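Local atomic coordinates of KmHsv2 (Kluyveromyces marxianus, PDB entry 3VU4), a protein that probably binds phosphoinositides on membranes as a seven-bladed beta-propeller of the PROPPIN family, related to the autophagy protein Atg18. Residues 62-70 with 103-111; 298-309 with 321-332. All coordinates share one frame; numbering follows the deposited sequence.

In the fold
KmHsv2 is built from seven four-stranded antiparallel blades, and both contacts lie where neighbouring blades meet. Contact 1 joins the innermost strands of two successive blades, 63-66 and 103-108, near the central channel. Contact 2 joins the outermost strand of one blade and the loop that follows it to the middle strands of the next. Their centres are 23 Å apart and their nearest atoms about 11 Å, without touching. The blade 24-57 lies between them: its strand 24-27 touches Val322 and Pro324 of contact 2, while its Asp24 makes a salt bridge with Arg65 of contact 1. Two sulfate ions, probably from the crystallisation liquor, are bound at contact 1.

Contact 1: 62-70 with 103-111; sequences SKVRMLHRT and VKDLFLSRE. With SO4 (sulfate ion), chain I; SO4 (sulfate ion), chain C.
Two inner strands of successive propeller blades, 63-66 and 103-108, run side by side at 18° with their axes 7.4 Å apart, and side chains of the first strand reach the backbone of the second. Arg65 NE donates to Leu106 O (2.9 Å); Leu106 O lies near the guanidinium plane, while NE sits tilted from the carbonyl plane of Leu106. A bend at chi2 (-76°) folds the arginine back, letting NH1 bond Val64 O; NH2 and Leu106 N share a water, and Asp24 adds a salt bridge at NH1. These bonds together fix the guanidinium's rotation. Lys63 curls at chi3, and its NZ meets a lone pair of Lys104 O at 2.7 Å. Farther along the strands Leu108 CD1 touches Arg65 CB at 3.7 Å, and the Leu67 CD1 methyl rests on the Ser109 backbone. At the far end His68 CD2 sits over one face of the Arg110 guanidinium, the two planes 19° apart. A single sulfate oxygen, O3, accepts from both His68 NE2 and Arg110 N, each at 2.8 Å, so the anion bridges the two loops. Such meeting of innermost strands around a central channel is typical of the beta-propeller.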
loop_
_atom_site.group_PDB
_atom_site.type_symbol
_atom_site.label_atom_id
_atom_site.label_comp_id
_atom_site.label_asym_id
_atom_site.label_seq_id
_atom_site.Cartn_x
_atom_site.Cartn_y
_atom_site.Cartn_z
ATOM N N SER A 62 9.312 -15.809 6.219
ATOM C CA SER A 62 8.117 -15.357 6.904
ATOM C C SER A 62 7.653 -13.974 6.426
ATOM O O SER A 62 6.455 -13.647 6.468
ATOM C CB SER A 62 8.413 -15.331 8.402
ATOM O OG SER A 62 7.562 -14.436 9.082
ATOM N N LYS A 63 8.613 -13.172 5.974
ATOM C CA LYS A 63 8.346 -11.825 5.507
ATOM C C LYS A 63 9.421 -11.440 4.492
ATOM O O LYS A 63 10.589 -11.801 4.643
ATOM C CB LYS A 63 8.350 -10.877 6.707
ATOM C CG LYS A 63 8.100 -9.415 6.388
ATOM C CD LYS A 63 7.505 -8.750 7.599
ATOM C CE LYS A 63 6.154 -9.380 7.891
ATOM N NZ LYS A 63 5.623 -9.019 9.222
ATOM N N VAL A 64 9.033 -10.706 3.457
ATOM C CA VAL A 64 9.992 -10.331 2.434
ATOM C C VAL A 64 9.734 -8.926 1.856
ATOM O O VAL A 64 8.592 -8.537 1.610
ATOM C CB VAL A 64 9.987 -11.412 1.311
ATOM C CG1 VAL A 64 8.646 -11.411 0.575
ATOM C CG2 VAL A 64 11.141 -11.191 0.363
ATOM N N ARG A 65 10.811 -8.168 1.658
ATOM C CA ARG A 65 10.736 -6.803 1.125
ATOM C C ARG A 65 11.854 -6.566 0.119
ATOM O O ARG A 65 12.871 -7.267 0.132
ATOM C CB ARG A 65 10.896 -5.779 2.252
ATOM C CG ARG A 65 9.850 -5.848 3.343
ATOM C CD ARG A 65 8.542 -5.250 2.891
ATOM N NE ARG A 65 7.570 -5.254 3.974
ATOM C CZ ARG A 65 6.758 -6.267 4.243
ATOM N NH1 ARG A 65 6.793 -7.363 3.492
ATOM N NH2 ARG A 65 5.933 -6.197 5.283
ATOM N N MET A 66 11.674 -5.586 -0.759
ATOM C CA MET A 66 12.727 -5.274 -1.712
ATOM C C MET A 66 12.972 -3.766 -1.769
ATOM O O MET A 66 12.101 -2.969 -1.408
ATOM C CB MET A 66 12.404 -5.847 -3.097
ATOM C CG MET A 66 11.376 -5.112 -3.919
ATOM S SD MET A 66 11.017 -6.048 -5.443
ATOM C CE MET A 66 12.429 -5.600 -6.480
ATOM N N LEU A 67 14.174 -3.376 -2.186
ATOM C CA LEU A 67 14.525 -1.964 -2.275
ATOM C C LEU A 67 14.611 -1.514 -3.723
ATOM O O LEU A 67 15.576 -1.818 -4.416
ATOM C CB LEU A 67 15.863 -1.697 -1.584
ATOM C CG LEU A 67 16.352 -0.247 -1.700
ATOM C CD1 LEU A 67 15.399 0.689 -0.958
ATOM C CD2 LEU A 67 17.754 -0.137 -1.128
ATOM N N HIS A 68 13.595 -0.787 -4.172
ATOM C CA HIS A 68 13.549 -0.288 -5.542
ATOM C C HIS A 68 13.787 -1.419 -6.534
ATOM O O HIS A 68 12.999 -2.366 -6.605
ATOM C CB HIS A 68 14.589 0.813 -5.721
ATOM C CG HIS A 68 14.380 1.972 -4.797
ATOM N ND1 HIS A 68 13.195 2.670 -4.748
ATOM C CD2 HIS A 68 15.186 2.528 -3.863
ATOM C CE1 HIS A 68 13.278 3.608 -3.822
ATOM N NE2 HIS A 68 14.474 3.544 -3.269
ATOM N N ARG A 69 14.866 -1.318 -7.301
ATOM C CA ARG A 69 15.195 -2.350 -8.268
ATOM C C ARG A 69 16.626 -2.808 -8.051
ATOM O O ARG A 69 17.242 -3.399 -8.938
ATOM C CB ARG A 69 15.015 -1.824 -9.692
ATOM C CG ARG A 69 13.575 -1.877 -10.194
ATOM C CD ARG A 69 13.439 -1.220 -11.563
ATOM N NE ARG A 69 12.150 -1.492 -12.195
ATOM C CZ ARG A 69 11.744 -2.700 -12.586
ATOM N NH1 ARG A 69 12.523 -3.761 -12.409
ATOM N NH2 ARG A 69 10.557 -2.847 -13.163
ATOM N N THR A 70 17.140 -2.540 -6.855
ATOM C CA THR A 70 18.502 -2.907 -6.492
ATOM C C THR A 70 18.665 -4.411 -6.289
ATOM O O THR A 70 17.756 -5.196 -6.567
ATOM C CB THR A 70 18.929 -2.208 -5.204
ATOM O OG1 THR A 70 18.308 -2.850 -4.083
ATOM C CG2 THR A 70 18.510 -0.749 -5.241
ATOM N N VAL A 103 9.136 -9.114 14.392
ATOM C CA VAL A 103 8.987 -8.016 13.454
ATOM C C VAL A 103 7.585 -7.969 12.848
ATOM O O VAL A 103 7.088 -8.977 12.335
ATOM C CB VAL A 103 10.009 -8.123 12.310
ATOM C CG1 VAL A 103 9.805 -6.986 11.319
ATOM C CG2 VAL A 103 11.415 -8.085 12.872
ATOM N N LYS A 104 6.959 -6.790 12.918
ATOM C CA LYS A 104 5.622 -6.548 12.366
ATOM C C LYS A 104 5.773 -5.840 11.019
ATOM O O LYS A 104 5.815 -6.476 9.965
ATOM C CB LYS A 104 4.793 -5.656 13.299
ATOM C CG LYS A 104 4.396 -6.272 14.629
ATOM C CD LYS A 104 3.537 -5.279 15.403
ATOM C CE LYS A 104 3.082 -5.818 16.752
ATOM N NZ LYS A 104 2.228 -4.815 17.472
ATOM N N ASP A 105 5.865 -4.514 11.054
ATOM C CA ASP A 105 6.027 -3.738 9.831
ATOM C C ASP A 105 7.507 -3.635 9.464
ATOM O O ASP A 105 8.375 -3.679 10.336
ATOM C CB ASP A 105 5.437 -2.343 10.023
ATOM C CG ASP A 105 3.952 -2.380 10.332
ATOM O OD1 ASP A 105 3.168 -2.774 9.431
ATOM O OD2 ASP A 105 3.576 -2.021 11.473
ATOM N N LEU A 106 7.785 -3.500 8.171
ATOM C CA LEU A 106 9.152 -3.398 7.676
ATOM C C LEU A 106 9.201 -2.573 6.391
ATOM O O LEU A 106 8.577 -2.936 5.390
ATOM C CB LEU A 106 9.714 -4.794 7.411
ATOM C CG LEU A 106 11.158 -4.852 6.910
ATOM C CD1 LEU A 106 12.057 -4.157 7.914
ATOM C CD2 LEU A 106 11.591 -6.293 6.713
ATOM N N PHE A 107 9.949 -1.469 6.423
ATOM C CA PHE A 107 10.080 -0.577 5.269
ATOM C C PHE A 107 11.543 -0.308 4.915
ATOM O O PHE A 107 12.412 -0.294 5.785
ATOM C CB PHE A 107 9.381 0.746 5.565
ATOM C CG PHE A 107 7.922 0.604 5.867
ATOM C CD1 PHE A 107 7.002 0.405 4.845
ATOM C CD2 PHE A 107 7.460 0.684 7.173
ATOM C CE1 PHE A 107 5.636 0.289 5.120
ATOM C CE2 PHE A 107 6.092 0.569 7.460
ATOM C CZ PHE A 107 5.182 0.372 6.427
ATOM N N LEU A 108 11.806 -0.073 3.635
ATOM C CA LEU A 108 13.163 0.179 3.161
ATOM C C LEU A 108 13.277 1.389 2.231
ATOM O O LEU A 108 12.392 1.651 1.417
ATOM C CB LEU A 108 13.685 -1.050 2.410
ATOM C CG LEU A 108 13.690 -2.402 3.122
ATOM C CD1 LEU A 108 13.873 -3.511 2.098
ATOM C CD2 LEU A 108 14.794 -2.434 4.158
ATOM N N SER A 109 14.380 2.121 2.366
ATOM C CA SER A 109 14.676 3.273 1.518
ATOM C C SER A 109 16.194 3.263 1.382
ATOM O O SER A 109 16.872 2.605 2.171
ATOM C CB SER A 109 14.192 4.580 2.154
ATOM O OG SER A 109 15.016 4.987 3.226
ATOM N N ARG A 110 16.739 3.965 0.392
ATOM C CA ARG A 110 18.190 3.970 0.211
ATOM C C ARG A 110 18.895 4.512 1.454
ATOM O O ARG A 110 20.103 4.354 1.610
ATOM C CB ARG A 110 18.583 4.812 -1.014
ATOM C CG ARG A 110 18.045 4.300 -2.357
ATOM C CD ARG A 110 18.345 5.286 -3.495
ATOM N NE ARG A 110 17.693 4.924 -4.756
ATOM C CZ ARG A 110 18.055 3.904 -5.531
ATOM N NH1 ARG A 110 19.075 3.129 -5.180
ATOM N NH2 ARG A 110 17.396 3.657 -6.658
ATOM N N GLU A 111 18.129 5.123 2.350
ATOM C CA GLU A 111 18.684 5.709 3.564
ATOM C C GLU A 111 18.363 4.963 4.853
ATOM O O GLU A 111 19.241 4.748 5.691
ATOM C CB GLU A 111 18.162 7.130 3.729
ATOM C CG GLU A 111 17.998 7.899 2.445
ATOM C CD GLU A 111 18.957 9.058 2.367
ATOM O OE1 GLU A 111 20.154 8.808 2.100
ATOM O OE2 GLU A 111 18.514 10.211 2.588
HETATM S S SO4 I . 15.000 6.699 -1.238
HETATM O O1 SO4 I . 16.404 6.933 -1.622
HETATM O O2 SO4 I . 14.111 7.206 -2.299
HETATM O O3 SO4 I . 14.765 5.258 -1.066
HETATM O O4 SO4 I . 14.717 7.400 0.028
HETATM S S SO4 C . 1.445 -7.414 20.128
HETATM O O1 SO4 C . 2.421 -6.309 20.218
HETATM O O2 SO4 C . 0.355 -7.027 19.216
HETATM O O3 SO4 C . 2.111 -8.615 19.595
HETATM O O4 SO4 C . 0.903 -7.698 21.471
HETATM O O HOH W 1 5.510 -3.568 6.577
#

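Contact 2: 298-309 with 321-332; sequences FKLSVDKHVRGC and VVWPHTRMIETF
The loop leaving strand 296-299 passes over the hairpin of strands 321-323 and 328-332, makes a type I turn from Asp303 to Val306, and brings Cys309 CA within 4.9 Å of Trp323 CA. This is a blade-to-blade connection of the beta-propeller, with Trp323 at its middle. Cys309 CB lies over one face of the indole, Val302 CG2 over the opposite face, and Leu300 CD1 at the edge, while Val306 CG1 packs obliquely against CZ3 (3.5 Å). Its NE1 donates to Glu330 OE1 at 3.0 Å. The edge of Phe332 points toward the face of Phe298, planes 72° apart, and Leu300 CD2 touches Phe332 CZ. With CG between the backbone N and the carbonyl carbon (chi1 82°), the His325 ring turns to the Asp303 turn, and NE2 donates to Asp303 OD1 (2.9 Å) from its syn side but well out of the carboxylate plane. The same oxygen accepts from His305 N in an Asx turn, the two donors arriving from opposite faces. With an alanine in place of Asp303, His325 NE2 and His305 N would probably lose their shared acceptor and the turn would be likelier to shift. Val306 CA lies 4.0 Å from the His325 ring centroid, only 8° off its normal.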
loop_
_atom_site.group_PDB
_atom_site.type_symbol
_atom_site.label_atom_id
_atom_site.label_comp_id
_atom_site.label_asym_id
_atom_site.label_seq_id
_atom_site.Cartn_x
_atom_site.Cartn_y
_atom_site.Cartn_z
ATOM N N PHE A 298 -16.921 -2.295 -8.426
ATOM C CA PHE A 298 -16.750 -3.510 -9.203
ATOM C C PHE A 298 -16.649 -4.744 -8.307
ATOM O O PHE A 298 -15.876 -4.771 -7.359
ATOM C CB PHE A 298 -15.483 -3.365 -10.038
ATOM C CG PHE A 298 -15.243 -4.490 -10.988
ATOM C CD1 PHE A 298 -15.756 -4.448 -12.279
ATOM C CD2 PHE A 298 -14.450 -5.573 -10.613
ATOM C CE1 PHE A 298 -15.473 -5.462 -13.180
ATOM C CE2 PHE A 298 -14.162 -6.597 -11.511
ATOM C CZ PHE A 298 -14.669 -6.544 -12.790
ATOM N N LYS A 299 -17.434 -5.767 -8.612
ATOM C CA LYS A 299 -17.397 -6.997 -7.828
ATOM C C LYS A 299 -16.355 -7.957 -8.388
ATOM O O LYS A 299 -16.431 -8.394 -9.537
ATOM C CB LYS A 299 -18.782 -7.651 -7.792
ATOM C CG LYS A 299 -19.819 -6.773 -7.087
ATOM C CD LYS A 299 -21.141 -7.491 -6.845
ATOM C CE LYS A 299 -22.116 -6.596 -6.078
ATOM N NZ LYS A 299 -23.435 -7.257 -5.818
ATOM N N LEU A 300 -15.364 -8.257 -7.558
ATOM C CA LEU A 300 -14.274 -9.135 -7.947
ATOM C C LEU A 300 -14.696 -10.598 -7.961
ATOM O O LEU A 300 -15.567 -11.022 -7.196
ATOM C CB LEU A 300 -13.087 -8.920 -7.006
ATOM C CG LEU A 300 -12.555 -7.481 -7.059
ATOM C CD1 LEU A 300 -11.707 -7.168 -5.825
ATOM C CD2 LEU A 300 -11.776 -7.281 -8.367
ATOM N N SER A 301 -14.075 -11.354 -8.858
ATOM C CA SER A 301 -14.347 -12.771 -9.026
ATOM C C SER A 301 -13.300 -13.607 -8.304
ATOM O O SER A 301 -12.154 -13.670 -8.731
ATOM C CB SER A 301 -14.337 -13.119 -10.517
ATOM O OG SER A 301 -14.257 -14.518 -10.721
ATOM N N VAL A 302 -13.685 -14.251 -7.212
ATOM C CA VAL A 302 -12.733 -15.078 -6.488
ATOM C C VAL A 302 -13.363 -16.365 -5.928
ATOM O O VAL A 302 -14.542 -16.386 -5.581
ATOM C CB VAL A 302 -12.072 -14.270 -5.342
ATOM C CG1 VAL A 302 -13.104 -13.939 -4.258
ATOM C CG2 VAL A 302 -10.881 -15.057 -4.787
ATOM N N ASP A 303 -12.577 -17.441 -5.856
ATOM C CA ASP A 303 -13.086 -18.707 -5.339
ATOM C C ASP A 303 -13.232 -18.656 -3.824
ATOM O O ASP A 303 -12.843 -17.680 -3.199
ATOM C CB ASP A 303 -12.189 -19.883 -5.756
ATOM C CG ASP A 303 -10.748 -19.726 -5.304
ATOM O OD1 ASP A 303 -10.512 -19.444 -4.108
ATOM O OD2 ASP A 303 -9.848 -19.905 -6.153
ATOM N N LYS A 304 -13.793 -19.709 -3.240
ATOM C CA LYS A 304 -14.031 -19.751 -1.802
ATOM C C LYS A 304 -12.803 -19.899 -0.921
ATOM O O LYS A 304 -12.912 -19.955 0.302
ATOM C CB LYS A 304 -15.030 -20.864 -1.472
ATOM C CG LYS A 304 -14.559 -22.276 -1.794
ATOM C CD LYS A 304 -15.613 -23.300 -1.371
ATOM C CE LYS A 304 -15.158 -24.742 -1.607
ATOM N NZ LYS A 304 -16.164 -25.737 -1.115
ATOM N N HIS A 305 -11.628 -19.940 -1.528
ATOM C CA HIS A 305 -10.406 -20.085 -0.751
ATOM C C HIS A 305 -9.636 -18.765 -0.574
ATOM O O HIS A 305 -8.459 -18.774 -0.211
ATOM C CB HIS A 305 -9.518 -21.141 -1.421
ATOM C CG HIS A 305 -10.223 -22.438 -1.673
ATOM N ND1 HIS A 305 -10.687 -23.245 -0.652
ATOM C CD2 HIS A 305 -10.601 -23.041 -2.827
ATOM C CE1 HIS A 305 -11.320 -24.284 -1.168
ATOM N NE2 HIS A 305 -11.283 -24.184 -2.486
ATOM N N VAL A 306 -10.306 -17.639 -0.809
ATOM C CA VAL A 306 -9.665 -16.333 -0.694
ATOM C C VAL A 306 -9.091 -16.085 0.682
ATOM O O VAL A 306 -9.736 -16.354 1.689
ATOM C CB VAL A 306 -10.632 -15.152 -0.940
ATOM C CG1 VAL A 306 -9.934 -14.078 -1.744
ATOM C CG2 VAL A 306 -11.893 -15.619 -1.605
ATOM N N ARG A 307 -7.874 -15.559 0.711
ATOM C CA ARG A 307 -7.229 -15.206 1.964
ATOM C C ARG A 307 -7.387 -13.691 2.038
ATOM O O ARG A 307 -8.170 -13.169 2.841
ATOM C CB ARG A 307 -5.750 -15.587 1.939
ATOM C CG ARG A 307 -5.505 -17.086 1.934
ATOM C CD ARG A 307 -4.017 -17.381 1.879
ATOM N NE ARG A 307 -3.756 -18.715 1.345
ATOM C CZ ARG A 307 -2.600 -19.088 0.803
ATOM N NH1 ARG A 307 -1.590 -18.223 0.724
ATOM N NH2 ARG A 307 -2.459 -20.320 0.322
ATOM N N GLY A 308 -6.659 -12.996 1.175
ATOM C CA GLY A 308 -6.750 -11.552 1.126
ATOM C C GLY A 308 -6.204 -11.116 -0.212
ATOM O O GLY A 308 -6.284 -11.872 -1.181
ATOM N N CYS A 309 -5.662 -9.907 -0.283
ATOM C CA CYS A 309 -5.071 -9.426 -1.521
ATOM C C CYS A 309 -4.399 -8.094 -1.277
ATOM O O CYS A 309 -4.526 -7.515 -0.195
ATOM C CB CYS A 309 -6.126 -9.280 -2.633
ATOM S SG CYS A 309 -7.396 -7.993 -2.392
ATOM N N VAL A 321 -4.312 -6.390 -9.006
ATOM C CA VAL A 321 -4.756 -7.008 -7.773
ATOM C C VAL A 321 -4.027 -8.341 -7.727
ATOM O O VAL A 321 -4.033 -9.098 -8.707
ATOM C CB VAL A 321 -6.273 -7.234 -7.777
ATOM C CG1 VAL A 321 -6.684 -8.035 -6.542
ATOM C CG2 VAL A 321 -6.993 -5.881 -7.799
ATOM N N VAL A 322 -3.356 -8.600 -6.612
ATOM C CA VAL A 322 -2.627 -9.846 -6.458
ATOM C C VAL A 322 -3.287 -10.713 -5.388
ATOM O O VAL A 322 -3.490 -10.277 -4.246
ATOM C CB VAL A 322 -1.163 -9.583 -6.078
ATOM C CG1 VAL A 322 -0.389 -10.908 -5.987
ATOM C CG2 VAL A 322 -0.539 -8.671 -7.106
ATOM N N TRP A 323 -3.637 -11.935 -5.778
ATOM C CA TRP A 323 -4.269 -12.879 -4.869
ATOM C C TRP A 323 -3.217 -13.894 -4.436
ATOM O O TRP A 323 -2.806 -14.740 -5.233
ATOM C CB TRP A 323 -5.417 -13.595 -5.574
ATOM C CG TRP A 323 -6.442 -12.675 -6.151
ATOM C CD1 TRP A 323 -6.551 -12.269 -7.461
ATOM C CD2 TRP A 323 -7.518 -12.043 -5.442
ATOM N NE1 TRP A 323 -7.633 -11.428 -7.602
ATOM C CE2 TRP A 323 -8.241 -11.272 -6.384
ATOM C CE3 TRP A 323 -7.937 -12.051 -4.103
ATOM C CZ2 TRP A 323 -9.366 -10.521 -6.028
ATOM C CZ3 TRP A 323 -9.056 -11.300 -3.750
ATOM C CH2 TRP A 323 -9.756 -10.546 -4.711
ATOM N N PRO A 324 -2.760 -13.824 -3.174
ATOM C CA PRO A 324 -1.740 -14.774 -2.712
ATOM C C PRO A 324 -2.111 -16.253 -2.786
ATOM O O PRO A 324 -1.251 -17.072 -3.098
ATOM C CB PRO A 324 -1.437 -14.304 -1.281
ATOM C CG PRO A 324 -2.718 -13.682 -0.849
ATOM C CD PRO A 324 -3.166 -12.918 -2.085
ATOM N N HIS A 325 -3.377 -16.592 -2.535
ATOM C CA HIS A 325 -3.829 -17.991 -2.558
ATOM C C HIS A 325 -3.813 -18.707 -3.921
ATOM O O HIS A 325 -3.671 -19.924 -3.973
ATOM C CB HIS A 325 -5.226 -18.119 -1.925
ATOM C CG HIS A 325 -6.354 -17.776 -2.851
ATOM N ND1 HIS A 325 -6.469 -16.549 -3.472
ATOM C CD2 HIS A 325 -7.426 -18.501 -3.252
ATOM C CE1 HIS A 325 -7.562 -16.534 -4.214
ATOM N NE2 HIS A 325 -8.161 -17.706 -4.099
ATOM N N THR A 326 -3.971 -17.988 -5.022
ATOM C CA THR A 326 -3.909 -18.650 -6.323
ATOM C C THR A 326 -2.724 -18.084 -7.087
ATOM O O THR A 326 -2.500 -18.433 -8.242
ATOM C CB THR A 326 -5.184 -18.418 -7.174
ATOM O OG1 THR A 326 -5.359 -17.016 -7.419
ATOM C CG2 THR A 326 -6.414 -18.970 -6.460
ATOM N N ARG A 327 -1.965 -17.218 -6.416
ATOM C CA ARG A 327 -0.806 -16.546 -7.002
ATOM C C ARG A 327 -1.155 -15.964 -8.360
ATOM O O ARG A 327 -0.385 -16.067 -9.322
ATOM C CB ARG A 327 0.387 -17.498 -7.123
ATOM C CG ARG A 327 1.261 -17.524 -5.882
ATOM C CD ARG A 327 2.475 -18.434 -6.033
ATOM N NE ARG A 327 2.102 -19.838 -6.223
ATOM C CZ ARG A 327 2.093 -20.461 -7.403
ATOM N NH1 ARG A 327 1.736 -21.739 -7.476
ATOM N NH2 ARG A 327 2.455 -19.812 -8.509
ATOM N N MET A 328 -2.329 -15.345 -8.428
ATOM C CA MET A 328 -2.796 -14.732 -9.661
ATOM C C MET A 328 -2.777 -13.209 -9.605
ATOM O O MET A 328 -2.997 -12.611 -8.549
ATOM C CB MET A 328 -4.194 -15.237 -9.985
ATOM C CG MET A 328 -4.174 -16.110 -11.211
ATOM S SD MET A 328 -5.592 -17.155 -11.398
ATOM C CE MET A 328 -5.054 -18.610 -10.530
ATOM N N ILE A 329 -2.477 -12.582 -10.736
ATOM C CA ILE A 329 -2.454 -11.130 -10.788
ATOM C C ILE A 329 -3.343 -10.631 -11.920
ATOM O O ILE A 329 -3.137 -10.940 -13.098
ATOM C CB ILE A 329 -1.012 -10.578 -10.941
ATOM C CG1 ILE A 329 -1.059 -9.053 -11.008
ATOM C CG2 ILE A 329 -0.336 -11.160 -12.173
ATOM C CD1 ILE A 329 0.292 -8.390 -10.910
ATOM N N GLU A 330 -4.353 -9.866 -11.532
ATOM C CA GLU A 330 -5.322 -9.307 -12.461
ATOM C C GLU A 330 -5.106 -7.816 -12.687
ATOM O O GLU A 330 -4.886 -7.063 -11.744
ATOM C CB GLU A 330 -6.728 -9.569 -11.917
ATOM C CG GLU A 330 -7.212 -10.976 -12.200
ATOM C CD GLU A 330 -8.003 -11.570 -11.067
ATOM O OE1 GLU A 330 -8.661 -10.810 -10.336
ATOM O OE2 GLU A 330 -7.978 -12.809 -10.921
ATOM N N THR A 331 -5.172 -7.398 -13.944
ATOM C CA THR A 331 -4.979 -6.003 -14.306
ATOM C C THR A 331 -6.320 -5.371 -14.655
ATOM O O THR A 331 -7.025 -5.847 -15.549
ATOM C CB THR A 331 -4.025 -5.895 -15.501
ATOM O OG1 THR A 331 -2.763 -6.464 -15.139
ATOM C CG2 THR A 331 -3.820 -4.449 -15.909
ATOM N N PHE A 332 -6.680 -4.304 -13.947
ATOM C CA PHE A 332 -7.951 -3.629 -14.191
ATOM C C PHE A 332 -7.768 -2.223 -14.756
ATOM O O PHE A 332 -6.749 -1.572 -14.531
ATOM C CB PHE A 332 -8.776 -3.553 -12.898
ATOM C CG PHE A 332 -9.088 -4.897 -12.290
ATOM C CD1 PHE A 332 -8.129 -5.583 -11.540
ATOM C CD2 PHE A 332 -10.335 -5.490 -12.482
ATOM C CE1 PHE A 332 -8.410 -6.844 -10.987
ATOM C CE2 PHE A 332 -10.625 -6.749 -11.937
ATOM C CZ PHE A 332 -9.657 -7.428 -11.186
HETATM O O HOH W 2 -8.838 -14.175 -8.891
HETATM O O HOH W 3 -5.938 -14.892 -1.255
#